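PDB 2YQU: 2-oxoglutarate dehydrogenase E3 component from Thermus thermophilus, which probably oxidises dihydrolipoyl groups carried by its partner enzymes, passing the electrons through bound FAD to NAD+. Local coordinates for residues G37-C40 against L41-G44; M206-E209 against V210-A214; R216-K219 against K220-L223; P264-E267 against G268-L271. All blocks are in the same frame, centred on the assembly; numbering follows the deposited sequence.

Followed from the N terminus, the four contacts run in series; each spans one continuous stretch, so none encloses or crosses another. Contact 1 is helix 38-43, set against FAD and carrying Cys40 of the Cys40-Cys45 disulfide. Contacts 2 and 3 are the first and last turns of helix 208-221, their centres about 14 Å apart, inside the beta-alpha-beta unit of strand 192-196, this helix and strand 224-226. Contact 4 closes a tight turn in the loop after strand 262-264. Contacts 1 and 4 both touch FAD, at the pyrophosphate, ribose and flavin and at the adenine respectively, with centres about 18 Å apart. Contacts 3 and 4 lie farthest apart, about 40 Å between centres, on opposite sides of the chain's centre.

Contact 1 (G37-C40 against L41-G44); sequences GGTC and LRVG. With FAD (flavin-adenine dinucleotide), chain D.
Helix 38-43, which carries Cys40 of the probably redox-active disulfide and lies along FAD, folds the Arg42 side chain back over Gly38. Arg42 N donates to Gly38 O at 3.1 Å. The same oxygen lies 3.1 Å over one face of the Arg42 guanidinium, off its centre; the bend at chi3 (-77°) turns the group so that NH2 meets the ribose. There Arg42 NH2 donates to FAD O3B at 2.9 Å and 156°. Two waters lie at the guanidinium edge, one joining Arg42 NE to Gly38 N and FAD O3B, the other joining Arg42 NH2 to Thr39 OG1. Thr39 OG1 in turn donates to FAD O1A at 2.7 Å, gripping the pyrophosphate. Replacing Arg42 by a leucine would probably leave FAD O3B without its charged donor and disturb both waters. Val43 N donates to Thr39 O at 3.0 Å, and the two CG2 methyls of Val43 and Thr39 meet at 3.9 Å. Cys40 is disulfide-linked to Cys45 and packs on His434 of the second subunit, while Leu41 faces helix 77-102 through Val88, Thr92 and Val95.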
loop_
_atom_site.group_PDB
_atom_site.type_symbol
_atom_site.label_atom_id
_atom_site.label_comp_id
_atom_site.label_asym_id
_atom_site.label_seq_id
_atom_site.Cartn_x
_atom_site.Cartn_y
_atom_site.Cartn_z
ATOM N N GLY A 37 -5.435 21.475 14.559
ATOM C CA GLY A 37 -4.720 20.381 13.914
ATOM C C GLY A 37 -3.292 20.197 14.393
ATOM O O GLY A 37 -2.633 19.224 14.035
ATOM N N GLY A 38 -2.810 21.142 15.194
ATOM C CA GLY A 38 -1.511 21.045 15.824
ATOM C C GLY A 38 -0.315 21.176 14.907
ATOM O O GLY A 38 -0.412 21.656 13.776
ATOM N N THR A 39 0.835 20.767 15.431
ATOM C CA THR A 39 2.076 20.752 14.673
ATOM C C THR A 39 1.900 19.931 13.400
ATOM O O THR A 39 2.336 20.338 12.325
ATOM C CB THR A 39 3.215 20.146 15.527
ATOM O OG1 THR A 39 3.494 20.988 16.656
ATOM C CG2 THR A 39 4.523 20.106 14.749
ATOM N N CYS A 40 1.257 18.772 13.536
ATOM C CA CYS A 40 1.106 17.833 12.425
ATOM C C CYS A 40 0.429 18.463 11.209
ATOM O O CYS A 40 0.943 18.402 10.091
ATOM C CB CYS A 40 0.300 16.613 12.870
ATOM S SG CYS A 40 0.195 15.333 11.606
ATOM N N LEU A 41 -0.716 19.089 11.439
ATOM C CA LEU A 41 -1.512 19.643 10.351
ATOM C C LEU A 41 -0.935 20.962 9.818
ATOM O O LEU A 41 -0.900 21.179 8.612
ATOM C CB LEU A 41 -2.953 19.854 10.810
ATOM C CG LEU A 41 -4.013 19.654 9.738
ATOM C CD1 LEU A 41 -5.392 19.716 10.362
ATOM C CD2 LEU A 41 -3.867 20.668 8.618
ATOM N N ARG A 42 -0.492 21.830 10.724
ATOM C CA ARG A 42 -0.110 23.193 10.369
ATOM C C ARG A 42 1.280 23.291 9.756
ATOM O O ARG A 42 1.476 23.992 8.748
ATOM C CB ARG A 42 -0.184 24.102 11.602
ATOM C CG ARG A 42 -1.566 24.256 12.200
ATOM C CD ARG A 42 -1.611 25.260 13.365
ATOM N NE ARG A 42 -1.068 24.701 14.608
ATOM C CZ ARG A 42 0.193 24.831 15.027
ATOM N NH1 ARG A 42 1.102 25.488 14.313
ATOM N NH2 ARG A 42 0.559 24.275 16.171
ATOM N N VAL A 43 2.242 22.609 10.375
ATOM C CA VAL A 43 3.663 22.759 10.037
ATOM C C VAL A 43 4.437 21.436 10.084
ATOM O O VAL A 43 5.655 21.436 10.243
ATOM C CB VAL A 43 4.352 23.761 10.993
ATOM C CG1 VAL A 43 3.709 25.142 10.875
ATOM C CG2 VAL A 43 4.305 23.261 12.441
ATOM N N GLY A 44 3.729 20.316 9.927
ATOM C CA GLY A 44 4.310 19.003 10.146
ATOM C C GLY A 44 3.980 17.987 9.063
ATOM O O GLY A 44 4.312 18.196 7.900
HETATM P PA FAD D . 0.931 18.858 18.529
HETATM O O1A FAD D . 2.230 19.573 18.552
HETATM O O2A FAD D . 0.542 18.353 17.134
HETATM O O5B FAD D . -0.197 19.814 19.142
HETATM C C5B FAD D . 0.072 20.553 20.307
HETATM C C4B FAD D . -0.758 21.817 20.236
HETATM O O4B FAD D . -0.833 22.366 21.535
HETATM C C3B FAD D . -0.139 22.884 19.337
HETATM O O3B FAD D . -1.044 23.249 18.320
HETATM C C2B FAD D . 0.135 24.052 20.265
HETATM O O2B FAD D . -0.144 25.291 19.653
HETATM C C1B FAD D . -0.795 23.772 21.434
HETATM N N9A FAD D . -0.389 24.270 22.752
HETATM C C8A FAD D . 0.779 24.033 23.431
HETATM N N7A FAD D . 0.710 24.629 24.635
HETATM C C5A FAD D . -0.490 25.247 24.736
HETATM C C6A FAD D . -1.086 26.005 25.740
HETATM N N6A FAD D . -0.549 26.139 26.950
HETATM N N1A FAD D . -2.349 26.488 25.513
HETATM C C2A FAD D . -3.035 26.255 24.347
HETATM N N3A FAD D . -2.441 25.496 23.361
HETATM C C4A FAD D . -1.191 25.019 23.562
HETATM N N1 FAD D . 4.386 12.531 12.664
HETATM C C2 FAD D . 3.892 11.426 12.005
HETATM O O2 FAD D . 3.316 10.521 12.617
HETATM N N3 FAD D . 4.041 11.325 10.645
HETATM C C4 FAD D . 4.688 12.311 9.934
HETATM O O4 FAD D . 4.613 12.260 8.718
HETATM C C4X FAD D . 5.189 13.440 10.582
HETATM N N5 FAD D . 5.839 14.438 9.874
HETATM C C5X FAD D . 6.322 15.552 10.558
HETATM C C6 FAD D . 6.980 16.556 9.841
HETATM C C7 FAD D . 7.475 17.684 10.510
HETATM C C7M FAD D . 8.084 18.792 9.692
HETATM C C8 FAD D . 7.309 17.806 11.886
HETATM C C8M FAD D . 7.536 19.123 12.583
HETATM C C9 FAD D . 6.656 16.800 12.600
HETATM C C9A FAD D . 6.167 15.664 11.942
HETATM N N10 FAD D . 5.524 14.645 12.650
HETATM C C10 FAD D . 5.037 13.544 11.963
HETATM C "C1'" FAD D . 5.429 14.640 14.154
HETATM C "C2'" FAD D . 4.033 15.133 14.546
HETATM O "O2'" FAD D . 3.805 16.440 14.043
HETATM C "C3'" FAD D . 3.800 15.072 16.051
HETATM O "O3'" FAD D . 4.127 13.782 16.532
HETATM C "C4'" FAD D . 2.340 15.351 16.390
HETATM O "O4'" FAD D . 1.959 16.620 15.916
HETATM C "C5'" FAD D . 2.101 15.227 17.899
HETATM O "O5'" FAD D . 0.768 15.564 18.210
HETATM P P FAD D . 0.400 16.218 19.632
HETATM O O1P FAD D . -1.083 16.365 19.729
HETATM O O2P FAD D . 1.072 15.474 20.772
HETATM O O3P FAD D . 1.058 17.692 19.634
HETATM O O HOH W 1 -3.431 23.870 16.237
HETATM O O HOH W 2 3.434 23.806 17.325
#

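Contact 2 (M206-E209 against V210-A214); sequences MDLE and VSRAA
The Arg212 guanidinium approaches Leu208 at a slant one helical turn earlier, with Arg212 NH1 3.6 Å from Leu208 O and Arg212 NH2 3.7 Å from Leu208 CD2. The two side chains cross at a slant, the cationic end of the arginine lying against the leucine branch. The second flat group is the Asp207 carboxylate, which Glu209 N meets from above its plane, 35° out, at 3.1 Å from OD1. This is the N-cap bond of helix 208-221, and the aspartate is set up for it by CG standing anti to the backbone N (chi1 -176°). Asp207 is held from beyond the helix as well: its OD1 forms a salt bridge with Lys387, which Glu209 OE1 shares, and its OD2 accepts from Glu353 N. With an alanine in place of Asp207, the Glu209 N-H would probably lose its cap and Lys387 the aspartate carboxylate it shares with Glu209.

Helix bonding starts from the cap residue itself: Ser211 N donates to Asp207 O at 3.0 Å and 168°, and Arg212 N to Leu208 O at 3.0 Å. The Ser211 hydroxyl OG is hydrogen-bonded to Ile202 O. On the face turned to the antiparallel sheet, Met206 CB touches Val210 CG1 at 4.1 Å. Strands of that sheet cover this face: Met206 and Val210 reach Ile346 of strand 345-350, Val210 also meets His401 of strand 397-404, and Met206 contacts Val340 of strand 338-340.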
loop_
_atom_site.group_PDB
_atom_site.type_symbol
_atom_site.label_atom_id
_atom_site.label_comp_id
_atom_site.label_asym_id
_atom_site.label_seq_id
_atom_site.Cartn_x
_atom_site.Cartn_y
_atom_site.Cartn_z
ATOM N N MET A 206 14.972 3.466 13.595
ATOM C CA MET A 206 14.860 2.324 12.690
ATOM C C MET A 206 15.763 1.192 13.151
ATOM O O MET A 206 16.681 1.384 13.945
ATOM C CB MET A 206 15.239 2.716 11.256
ATOM C CG MET A 206 14.365 3.787 10.631
ATOM S SD MET A 206 12.676 3.214 10.370
ATOM C CE MET A 206 11.735 4.595 11.018
ATOM N N ASP A 207 15.481 -0.001 12.636
ATOM C CA ASP A 207 16.377 -1.143 12.740
ATOM C C ASP A 207 17.701 -0.796 12.075
ATOM O O ASP A 207 17.719 -0.139 11.036
ATOM C CB ASP A 207 15.730 -2.337 12.056
ATOM C CG ASP A 207 16.525 -3.614 12.195
ATOM O OD1 ASP A 207 17.409 -3.856 11.362
ATOM O OD2 ASP A 207 16.312 -4.458 13.087
ATOM N N LEU A 208 18.803 -1.230 12.682
ATOM C CA LEU A 208 20.133 -0.813 12.243
ATOM C C LEU A 208 20.360 -1.149 10.779
ATOM O O LEU A 208 20.935 -0.356 10.052
ATOM C CB LEU A 208 21.232 -1.459 13.099
ATOM C CG LEU A 208 22.043 -0.593 14.066
ATOM C CD1 LEU A 208 21.172 0.330 14.886
ATOM C CD2 LEU A 208 22.884 -1.475 14.996
ATOM N N GLU A 209 19.914 -2.329 10.359
ATOM C CA GLU A 209 20.029 -2.752 8.957
ATOM C C GLU A 209 19.364 -1.754 7.997
ATOM O O GLU A 209 19.899 -1.427 6.941
ATOM C CB GLU A 209 19.392 -4.132 8.782
ATOM C CG GLU A 209 19.998 -4.982 7.685
ATOM C CD GLU A 209 19.684 -6.452 7.876
ATOM O OE1 GLU A 209 18.489 -6.789 8.012
ATOM O OE2 GLU A 209 20.639 -7.274 7.888
ATOM N N VAL A 210 18.187 -1.281 8.390
ATOM C CA VAL A 210 17.411 -0.324 7.607
ATOM C C VAL A 210 18.077 1.057 7.585
ATOM O O VAL A 210 18.135 1.696 6.543
ATOM C CB VAL A 210 15.972 -0.244 8.165
ATOM C CG1 VAL A 210 15.194 0.896 7.552
ATOM C CG2 VAL A 210 15.258 -1.559 7.921
ATOM N N SER A 211 18.575 1.510 8.733
ATOM C CA SER A 211 19.361 2.746 8.815
ATOM C C SER A 211 20.547 2.711 7.858
ATOM O O SER A 211 20.790 3.657 7.115
ATOM C CB SER A 211 19.865 2.962 10.246
ATOM O OG SER A 211 18.827 3.427 11.089
ATOM N N ARG A 212 21.263 1.592 7.854
ATOM C CA ARG A 212 22.432 1.440 6.986
ATOM C C ARG A 212 22.022 1.484 5.521
ATOM O O ARG A 212 22.670 2.139 4.711
ATOM C CB ARG A 212 23.171 0.136 7.282
ATOM C CG ARG A 212 24.003 0.178 8.542
ATOM C CD ARG A 212 25.075 -0.899 8.636
ATOM N NE ARG A 212 25.394 -1.152 10.040
ATOM C CZ ARG A 212 24.713 -1.968 10.842
ATOM N NH1 ARG A 212 23.683 -2.679 10.391
ATOM N NH2 ARG A 212 25.085 -2.093 12.108
ATOM N N ALA A 213 20.926 0.804 5.194
ATOM C CA ALA A 213 20.434 0.771 3.822
ATOM C C ALA A 213 19.973 2.148 3.376
ATOM O O ALA A 213 20.220 2.553 2.241
ATOM C CB ALA A 213 19.317 -0.227 3.688
ATOM N N ALA A 214 19.326 2.876 4.277
ATOM C CA ALA A 214 18.819 4.205 3.967
ATOM C C ALA A 214 19.982 5.130 3.614
ATOM O O ALA A 214 19.921 5.844 2.624
ATOM C CB ALA A 214 18.032 4.762 5.139
HETATM O O HOH W 3 18.967 2.738 13.612
#

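Contact 3 (R216-K219 against K220-L223); sequences RVFK and KQGL
Both Phe218 and Gln221 place CG anti to the carbonyl carbon (chi1 -66° and -72°). With these like torsions, and Gln221 extended beyond CG, the two side chains run side by side in the same direction, the amide group at the edge of the Phe218 ring and the two planes 86° apart. The glutamine stem lies along the helix surface, Gln221 CG being 3.3 Å from Val217 O, and the same backbone oxygen accepts from Gln221 N at 2.9 Å. The helix then ends in a Schellman motif. Gly222, whose phi is positive, gives a weak bond from its N to Lys219 O at 3.1 Å, while Leu223 N donates to Phe218 O at 3.0 Å. Leu223 O lies 3.5 Å from Lys219 CA in a CA-H...O contact, and a water donates to both Lys219 O, at 2.8 Å, and Leu223 O. The Lys219 chain is extended beyond CG, and its NZ forms a salt bridge with Glu215 in the preceding turn. This end of helix 208-221 delivers the chain to strand 224-226 of the parallel sheet; Phe218 packs on Leu180 and Val184 of helix 177-188, and His187 of that helix bonds to Gln221 O.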
loop_
_atom_site.group_PDB
_atom_site.type_symbol
_atom_site.label_atom_id
_atom_site.label_comp_id
_atom_site.label_asym_id
_atom_site.label_seq_id
_atom_site.Cartn_x
_atom_site.Cartn_y
_atom_site.Cartn_z
ATOM N N ARG A 216 22.921 4.365 2.402
ATOM C CA ARG A 216 23.424 3.982 1.077
ATOM C C ARG A 216 22.567 4.561 -0.052
ATOM O O ARG A 216 23.086 5.072 -1.042
ATOM C CB ARG A 216 23.462 2.455 0.926
ATOM C CG ARG A 216 24.728 1.793 1.412
ATOM C CD ARG A 216 24.819 0.309 1.043
ATOM N NE ARG A 216 25.378 -0.488 2.140
ATOM C CZ ARG A 216 24.672 -1.175 3.051
ATOM N NH1 ARG A 216 23.339 -1.202 3.037
ATOM N NH2 ARG A 216 25.316 -1.849 3.994
ATOM N N VAL A 217 21.252 4.474 0.102
ATOM C CA VAL A 217 20.317 4.924 -0.924
ATOM C C VAL A 217 20.396 6.440 -1.099
ATOM O O VAL A 217 20.438 6.940 -2.227
ATOM C CB VAL A 217 18.869 4.488 -0.581
ATOM C CG1 VAL A 217 17.849 5.152 -1.504
ATOM C CG2 VAL A 217 18.745 2.981 -0.656
ATOM N N PHE A 218 20.435 7.177 0.008
ATOM C CA PHE A 218 20.441 8.631 -0.073
ATOM C C PHE A 218 21.754 9.161 -0.619
ATOM O O PHE A 218 21.756 10.172 -1.312
ATOM C CB PHE A 218 20.108 9.253 1.283
ATOM C CG PHE A 218 18.701 8.979 1.735
ATOM C CD1 PHE A 218 18.451 8.467 3.007
ATOM C CD2 PHE A 218 17.623 9.233 0.891
ATOM C CE1 PHE A 218 17.142 8.219 3.431
ATOM C CE2 PHE A 218 16.317 8.982 1.308
ATOM C CZ PHE A 218 16.082 8.476 2.581
ATOM N N LYS A 219 22.851 8.459 -0.336
ATOM C CA LYS A 219 24.155 8.782 -0.934
ATOM C C LYS A 219 24.120 8.554 -2.440
ATOM O O LYS A 219 24.614 9.382 -3.210
ATOM C CB LYS A 219 25.275 7.954 -0.305
ATOM C CG LYS A 219 25.779 8.514 1.015
ATOM C CD LYS A 219 26.837 7.613 1.613
ATOM C CE LYS A 219 27.201 8.053 3.015
ATOM N NZ LYS A 219 28.157 7.107 3.639
ATOM N N LYS A 220 23.534 7.437 -2.864
ATOM C CA LYS A 220 23.404 7.155 -4.294
ATOM C C LYS A 220 22.569 8.222 -4.995
ATOM O O LYS A 220 22.889 8.618 -6.121
ATOM C CB LYS A 220 22.803 5.773 -4.540
ATOM C CG LYS A 220 23.011 5.279 -5.962
ATOM C CD LYS A 220 22.131 4.086 -6.281
ATOM C CE LYS A 220 22.290 3.648 -7.742
ATOM N NZ LYS A 220 23.525 2.828 -7.954
ATOM N N GLN A 221 21.526 8.704 -4.321
ATOM C CA GLN A 221 20.640 9.726 -4.880
ATOM C C GLN A 221 21.329 11.082 -5.006
ATOM O O GLN A 221 20.902 11.928 -5.792
ATOM C CB GLN A 221 19.356 9.839 -4.047
ATOM C CG GLN A 221 18.433 8.637 -4.234
ATOM C CD GLN A 221 17.162 8.661 -3.394
ATOM O OE1 GLN A 221 16.425 7.667 -3.371
ATOM N NE2 GLN A 221 16.894 9.776 -2.724
ATOM N N GLY A 222 22.386 11.287 -4.223
ATOM C CA GLY A 222 23.224 12.468 -4.336
ATOM C C GLY A 222 23.274 13.377 -3.115
ATOM O O GLY A 222 23.842 14.455 -3.190
ATOM N N LEU A 223 22.685 12.964 -1.998
ATOM C CA LEU A 223 22.868 13.692 -0.743
ATOM C C LEU A 223 24.231 13.333 -0.188
ATOM O O LEU A 223 24.719 12.215 -0.376
ATOM C CB LEU A 223 21.798 13.312 0.288
ATOM C CG LEU A 223 20.396 13.895 0.094
ATOM C CD1 LEU A 223 19.645 13.157 -1.012
ATOM C CD2 LEU A 223 19.624 13.825 1.400
HETATM O O HOH W 4 26.277 11.455 -2.456
#

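Contact 4 (P264-E267 against G268-L271); sequences PYTE and GLSL. With FAD (flavin-adenine dinucleotide), chain D.
Leu269 reaches from Thr266 to the adenine of FAD, and its atoms can be followed in turn. Leu269 CB lies against the backbone at 3.3 Å from Thr266 O. With CG anti to the backbone N (chi1 -164°), the chain branches at CG: CD2 comes to 4.3 Å from Thr266 CB, while CD1 ends 3.9 Å from the exocyclic amine FAD N6A. Leu269 is thus both the last residue of the turn and part of the cofactor pocket, and beyond these atoms it packs on Phe113 and Ile135.

Leu269 N donates to Thr266 O at 3.2 Å, closing the turn. Thr266 also meets Leu271, the two side chains crossing at about a right angle with Leu271 CD1 3.9 Å from Thr266 CB. A water accepts from Leu271 N and reaches Thr266 O weakly.

Tyr265 also meets the adenine: FAD N7A lies at the ring edge, in its plane, 3.6 Å from Tyr265 CE2. Over the centre of one face of that ring stands Glu267 N, 4.0 Å above it. Tyr265 O is hydrogen-bonded to Thr137 OG1, joining the loop to a residue predicted to be in the FAD site. The four residues Thr266 to Leu269 form a type II beta turn, with Gly268 at its third position (phi 79°, psi 7°), here bordering the adenine end of the FAD site.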
loop_
_atom_site.group_PDB
_atom_site.type_symbol
_atom_site.label_atom_id
_atom_site.label_comp_id
_atom_site.label_asym_id
_atom_site.label_seq_id
_atom_site.Cartn_x
_atom_site.Cartn_y
_atom_site.Cartn_z
ATOM N N PRO A 264 9.493 18.067 24.414
ATOM C CA PRO A 264 8.138 18.226 24.947
ATOM C C PRO A 264 7.902 19.686 25.337
ATOM O O PRO A 264 8.791 20.289 25.931
ATOM C CB PRO A 264 8.130 17.319 26.190
ATOM C CG PRO A 264 9.253 16.391 26.036
ATOM C CD PRO A 264 10.228 16.966 25.058
ATOM N N TYR A 265 6.745 20.237 24.978
ATOM C CA TYR A 265 6.447 21.656 25.160
ATOM C C TYR A 265 5.413 21.880 26.271
ATOM O O TYR A 265 4.267 21.444 26.168
ATOM C CB TYR A 265 5.941 22.253 23.837
ATOM C CG TYR A 265 5.692 23.749 23.888
ATOM C CD1 TYR A 265 6.737 24.656 23.706
ATOM C CD2 TYR A 265 4.419 24.253 24.121
ATOM C CE1 TYR A 265 6.515 26.016 23.748
ATOM C CE2 TYR A 265 4.187 25.611 24.174
ATOM C CZ TYR A 265 5.241 26.493 23.975
ATOM O OH TYR A 265 5.018 27.851 24.031
ATOM N N THR A 266 5.830 22.567 27.333
ATOM C CA THR A 266 4.935 22.918 28.432
ATOM C C THR A 266 5.103 24.380 28.843
ATOM O O THR A 266 4.700 24.763 29.939
ATOM C CB THR A 266 5.187 22.003 29.655
ATOM O OG1 THR A 266 6.557 22.089 30.067
ATOM C CG2 THR A 266 4.988 20.521 29.308
ATOM N N GLU A 267 5.682 25.199 27.969
ATOM C CA GLU A 267 5.921 26.603 28.293
ATOM C C GLU A 267 4.595 27.330 28.520
ATOM O O GLU A 267 3.670 27.201 27.730
ATOM C CB GLU A 267 6.714 27.280 27.166
ATOM C CG GLU A 267 7.030 28.752 27.391
ATOM C CD GLU A 267 7.732 29.390 26.199
ATOM O OE1 GLU A 267 8.527 28.688 25.526
ATOM O OE2 GLU A 267 7.484 30.594 25.934
ATOM N N GLY A 268 4.516 28.079 29.615
ATOM C CA GLY A 268 3.352 28.877 29.933
ATOM C C GLY A 268 2.175 28.116 30.520
ATOM O O GLY A 268 1.106 28.698 30.701
ATOM N N LEU A 269 2.366 26.835 30.821
ATOM C CA LEU A 269 1.287 25.974 31.301
ATOM C C LEU A 269 1.124 26.038 32.823
ATOM O O LEU A 269 0.091 25.640 33.359
ATOM C CB LEU A 269 1.562 24.527 30.850
ATOM C CG LEU A 269 0.447 23.490 30.876
ATOM C CD1 LEU A 269 -0.823 23.959 30.166
ATOM C CD2 LEU A 269 0.966 22.174 30.254
ATOM N N SER A 270 2.144 26.537 33.518
ATOM C CA SER A 270 2.176 26.560 34.982
ATOM C C SER A 270 1.727 25.218 35.573
ATOM O O SER A 270 0.797 25.161 36.369
ATOM C CB SER A 270 1.312 27.701 35.534
ATOM O OG SER A 270 1.779 28.954 35.080
ATOM N N LEU A 271 2.389 24.141 35.152
ATOM C CA LEU A 271 2.097 22.791 35.638
ATOM C C LEU A 271 2.102 22.701 37.157
ATOM O O LEU A 271 1.331 21.940 37.740
ATOM C CB LEU A 271 3.117 21.794 35.087
ATOM C CG LEU A 271 2.947 21.364 33.634
ATOM C CD1 LEU A 271 4.162 20.568 33.179
ATOM C CD2 LEU A 271 1.672 20.545 33.455
HETATM P PA FAD D . 0.931 18.858 18.529
HETATM O O1A FAD D . 2.230 19.573 18.552
HETATM O O2A FAD D . 0.542 18.353 17.134
HETATM O O5B FAD D . -0.197 19.814 19.142
HETATM C C5B FAD D . 0.072 20.553 20.307
HETATM C C4B FAD D . -0.758 21.817 20.236
HETATM O O4B FAD D . -0.833 22.366 21.535
HETATM C C3B FAD D . -0.139 22.884 19.337
HETATM O O3B FAD D . -1.044 23.249 18.320
HETATM C C2B FAD D . 0.135 24.052 20.265
HETATM O O2B FAD D . -0.144 25.291 19.653
HETATM C C1B FAD D . -0.795 23.772 21.434
HETATM N N9A FAD D . -0.389 24.270 22.752
HETATM C C8A FAD D . 0.779 24.033 23.431
HETATM N N7A FAD D . 0.710 24.629 24.635
HETATM C C5A FAD D . -0.490 25.247 24.736
HETATM C C6A FAD D . -1.086 26.005 25.740
HETATM N N6A FAD D . -0.549 26.139 26.950
HETATM N N1A FAD D . -2.349 26.488 25.513
HETATM C C2A FAD D . -3.035 26.255 24.347
HETATM N N3A FAD D . -2.441 25.496 23.361
HETATM C C4A FAD D . -1.191 25.019 23.562
HETATM N N1 FAD D . 4.386 12.531 12.664
HETATM C C2 FAD D . 3.892 11.426 12.005
HETATM O O2 FAD D . 3.316 10.521 12.617
HETATM N N3 FAD D . 4.041 11.325 10.645
HETATM C C4 FAD D . 4.688 12.311 9.934
HETATM O O4 FAD D . 4.613 12.260 8.718
HETATM C C4X FAD D . 5.189 13.440 10.582
HETATM N N5 FAD D . 5.839 14.438 9.874
HETATM C C5X FAD D . 6.322 15.552 10.558
HETATM C C6 FAD D . 6.980 16.556 9.841
HETATM C C7 FAD D . 7.475 17.684 10.510
HETATM C C7M FAD D . 8.084 18.792 9.692
HETATM C C8 FAD D . 7.309 17.806 11.886
HETATM C C8M FAD D . 7.536 19.123 12.583
HETATM C C9 FAD D . 6.656 16.800 12.600
HETATM C C9A FAD D . 6.167 15.664 11.942
HETATM N N10 FAD D . 5.524 14.645 12.650
HETATM C C10 FAD D . 5.037 13.544 11.963
HETATM C "C1'" FAD D . 5.429 14.640 14.154
HETATM C "C2'" FAD D . 4.033 15.133 14.546
HETATM O "O2'" FAD D . 3.805 16.440 14.043
HETATM C "C3'" FAD D . 3.800 15.072 16.051
HETATM O "O3'" FAD D . 4.127 13.782 16.532
HETATM C "C4'" FAD D . 2.340 15.351 16.390
HETATM O "O4'" FAD D . 1.959 16.620 15.916
HETATM C "C5'" FAD D . 2.101 15.227 17.899
HETATM O "O5'" FAD D . 0.768 15.564 18.210
HETATM P P FAD D . 0.400 16.218 19.632
HETATM O O1P FAD D . -1.083 16.365 19.729
HETATM O O2P FAD D . 1.072 15.474 20.772
HETATM O O3P FAD D . 1.058 17.692 19.634
HETATM O O HOH W 5 4.813 24.547 33.398
#